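Local coordinates for protein motility-associated killing factor MakB (PDB 6W1W) that probably acts as one component of a tripartite, alpha-pore-forming cytotoxin of Vibrio cholerae, at residues E50-T55 / L141-I146. Residues are numbered along the deposited sequence; the frame is centred on the assembly and turned at random.
Sequences EVRSRT and LLASSI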
ATOM      1  N   GLU A  50       7.252 -20.443  19.709  1.00107.42           N
ATOM      2  CA  GLU A  50       8.146 -19.357  19.328  1.00106.64           C
ATOM      3  C   GLU A  50       7.542 -18.510  18.211  1.00102.64           C
ATOM      4  O   GLU A  50       7.650 -17.279  18.231  1.00102.34           O
ATOM      5  CB  GLU A  50       9.498 -19.933  18.908  1.00118.39           C
ATOM      6  CG  GLU A  50      10.620 -18.916  18.795  1.00142.80           C
ATOM      7  CD  GLU A  50      11.966 -19.571  18.562  1.00157.00           C
ATOM      8  OE1 GLU A  50      12.456 -20.272  19.475  1.00161.06           O
ATOM      9  OE2 GLU A  50      12.531 -19.395  17.461  1.00158.22           O
ATOM     10  N   VAL A  51       6.890 -19.150  17.237  1.00108.01           N
ATOM     11  CA  VAL A  51       6.337 -18.410  16.104  1.00108.13           C
ATOM     12  C   VAL A  51       5.162 -17.546  16.545  1.00101.81           C
ATOM     13  O   VAL A  51       5.011 -16.403  16.096  1.00102.09           O
ATOM     14  CB  VAL A  51       5.946 -19.381  14.971  1.00114.16           C
ATOM     15  CG1 VAL A  51       4.871 -18.784  14.089  1.00 94.16           C
ATOM     16  CG2 VAL A  51       7.162 -19.716  14.136  1.00112.29           C
ATOM     17  N   ARG A  52       4.316 -18.074  17.434  1.00107.09           N
ATOM     18  CA  ARG A  52       3.194 -17.290  17.940  1.00114.29           C
ATOM     19  C   ARG A  52       3.680 -16.021  18.624  1.00119.28           C
ATOM     20  O   ARG A  52       3.083 -14.949  18.460  1.00120.07           O
ATOM     21  CB  ARG A  52       2.356 -18.123  18.909  1.00121.02           C
ATOM     22  CG  ARG A  52       0.894 -18.259  18.524  1.00118.33           C
ATOM     23  CD  ARG A  52       0.111 -19.041  19.572  1.00115.96           C
ATOM     24  NE  ARG A  52       0.866 -20.181  20.081  1.00119.09           N
ATOM     25  CZ  ARG A  52       0.982 -21.346  19.453  1.00135.31           C
ATOM     26  NH1 ARG A  52       1.689 -22.326  19.993  1.00132.22           N
ATOM     27  NH2 ARG A  52       0.390 -21.531  18.281  1.00152.78           N
ATOM     28  N   SER A  53       4.768 -16.122  19.389  1.00113.09           N
ATOM     29  CA  SER A  53       5.314 -14.950  20.063  1.00104.36           C
ATOM     30  C   SER A  53       5.819 -13.922  19.063  1.00117.86           C
ATOM     31  O   SER A  53       5.519 -12.731  19.186  1.00135.34           O
ATOM     32  CB  SER A  53       6.435 -15.367  21.012  1.00106.96           C
ATOM     33  OG  SER A  53       5.926 -16.177  22.054  1.00127.02           O
ATOM     34  N   ARG A  54       6.578 -14.361  18.057  1.00 97.49           N
ATOM     35  CA  ARG A  54       7.197 -13.409  17.143  1.00 96.43           C
ATOM     36  C   ARG A  54       6.188 -12.734  16.221  1.00112.13           C
ATOM     37  O   ARG A  54       6.490 -11.665  15.679  1.00114.53           O
ATOM     38  CB  ARG A  54       8.294 -14.099  16.339  1.00 97.32           C
ATOM     39  CG  ARG A  54       9.245 -14.885  17.215  1.00112.94           C
ATOM     40  CD  ARG A  54      10.644 -14.977  16.645  1.00115.89           C
ATOM     41  NE  ARG A  54      11.473 -15.853  17.467  1.00123.71           N
ATOM     42  CZ  ARG A  54      12.786 -15.995  17.328  1.00127.03           C
ATOM     43  NH1 ARG A  54      13.436 -15.314  16.397  1.00121.70           N
ATOM     44  NH2 ARG A  54      13.450 -16.821  18.126  1.00125.41           N
ATOM     45  N   THR A  55       5.002 -13.320  16.031  1.00116.50           N
ATOM     46  CA  THR A  55       3.939 -12.598  15.335  1.00115.05           C
ATOM     47  C   THR A  55       3.311 -11.546  16.233  1.00106.06           C
ATOM     48  O   THR A  55       2.803 -10.531  15.739  1.00 92.83           O
ATOM     49  CB  THR A  55       2.846 -13.551  14.839  1.00102.00           C
ATOM     50  OG1 THR A  55       2.361 -14.336  15.935  1.00113.25           O
ATOM     51  CG2 THR A  55       3.374 -14.465  13.755  1.00 91.41           C
ATOM     52  N   LEU A 141      12.844 -12.829  11.940  1.00 97.93           N
ATOM     53  CA  LEU A 141      12.702 -13.596  13.171  1.00110.92           C
ATOM     54  C   LEU A 141      11.733 -14.752  12.980  1.00109.11           C
ATOM     55  O   LEU A 141      12.004 -15.878  13.414  1.00105.36           O
ATOM     56  CB  LEU A 141      12.240 -12.686  14.307  1.00110.31           C
ATOM     57  CG  LEU A 141      13.237 -11.632  14.788  1.00113.41           C
ATOM     58  CD1 LEU A 141      12.604 -10.799  15.884  1.00108.86           C
ATOM     59  CD2 LEU A 141      14.537 -12.275  15.269  1.00101.00           C
ATOM     60  N   LEU A 142      10.597 -14.491  12.330  1.00115.94           N
ATOM     61  CA  LEU A 142       9.663 -15.563  12.006  1.00107.80           C
ATOM     62  C   LEU A 142      10.281 -16.548  11.024  1.00 96.69           C
ATOM     63  O   LEU A 142      10.183 -17.767  11.206  1.00 95.17           O
ATOM     64  CB  LEU A 142       8.374 -14.974  11.443  1.00 88.18           C
ATOM     65  CG  LEU A 142       7.403 -14.440  12.493  1.00 87.73           C
ATOM     66  CD1 LEU A 142       6.349 -13.561  11.855  1.00 85.57           C
ATOM     67  CD2 LEU A 142       6.761 -15.603  13.235  1.00 88.59           C
ATOM     68  N   ALA A 143      10.930 -16.030   9.977  1.00 96.83           N
ATOM     69  CA  ALA A 143      11.585 -16.888   8.995  1.00105.09           C
ATOM     70  C   ALA A 143      12.574 -17.830   9.665  1.00114.89           C
ATOM     71  O   ALA A 143      12.577 -19.039   9.402  1.00110.51           O
ATOM     72  CB  ALA A 143      12.287 -16.034   7.941  1.00 91.82           C
ATOM     73  N   SER A 144      13.425 -17.288  10.540  1.00119.81           N
ATOM     74  CA  SER A 144      14.375 -18.124  11.264  1.00117.38           C
ATOM     75  C   SER A 144      13.657 -19.109  12.181  1.00116.30           C
ATOM     76  O   SER A 144      14.114 -20.245  12.363  1.00100.89           O
ATOM     77  CB  SER A 144      15.339 -17.239  12.058  1.00124.65           C
ATOM     78  OG  SER A 144      16.289 -18.011  12.777  1.00132.59           O
ATOM     79  N   SER A 145      12.512 -18.704  12.740  1.00106.80           N
ATOM     80  CA  SER A 145      11.830 -19.529  13.731  1.00107.93           C
ATOM     81  C   SER A 145      11.126 -20.723  13.086  1.00112.15           C
ATOM     82  O   SER A 145      11.168 -21.835  13.628  1.00102.85           O
ATOM     83  CB  SER A 145      10.844 -18.673  14.525  1.00116.28           C
ATOM     84  OG  SER A 145      10.391 -19.356  15.678  1.00121.04           O
ATOM     85  N   ILE A 146      10.462 -20.516  11.942  1.00112.79           N
ATOM     86  CA  ILE A 146       9.845 -21.644  11.241  1.00115.35           C
ATOM     87  C   ILE A 146      10.915 -22.561  10.664  1.00108.98           C
ATOM     88  O   ILE A 146      10.758 -23.786  10.646  1.00105.60           O
ATOM     89  CB  ILE A 146       8.877 -21.155  10.144  1.00109.42           C
ATOM     90  CG1 ILE A 146       9.606 -20.272   9.125  1.00117.03           C
ATOM     91  CG2 ILE A 146       7.684 -20.432  10.746  1.00107.98           C
ATOM     92  CD1 ILE A 146       8.698 -19.384   8.299  1.00107.78           C
TER
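Arg54 reaches from helix 46-66 across the flank of helix 100-151, where its side chain lies along Leu141, Leu142 and Ser145. Arg54 CB is 3.8 Å from Leu142 CD2. The chain then leaves with CG anti to the carbonyl carbon (chi1 -49°) and runs extended to NE, which carries it over Leu141, so that Arg54 CD is 3.6 Å from Leu141 O and Leu141 CB. Leu141 CB sits at the edge of the guanidinium, in plane, while Ser145 lies over one face, and Arg54 NH1 comes within 3.4 Å of Leu141 CD2. On the other arm, Arg54 NH2 forms a salt bridge with Glu50 OE2 (2.8 Å), one turn earlier on its own helix.

The same carboxylate oxygen accepts a hydrogen bond from Ser145 OG across the interface, the donor coming from 36° above the carboxylate plane. Two partners, one from each helix, thus meet Glu50 OE2, and the guanidinium would be expected to offset its charge. The segments run antiparallel at 175°, 9.4 Å apart between axes, as neighbours in the elongated helical bundle that resembles those of alpha-pore-forming toxins.

Deeper in, the contact is apolar. Leu142 CD2 enters between Val51 and Thr55, 3.8 Å from Val51 CG1 and 3.6 Å from Thr55 CG2. Val51 CG2 turns instead to Ile146, meeting Ile146 CG2 at 3.5 Å. Thr55 OG1 bonds back to Arg52 O while its CG2 faces Leu142. Ile263 of helix 251-270 packs against Leu142 and Ile146, and Ile38, from a loop, against Val51 and Thr55.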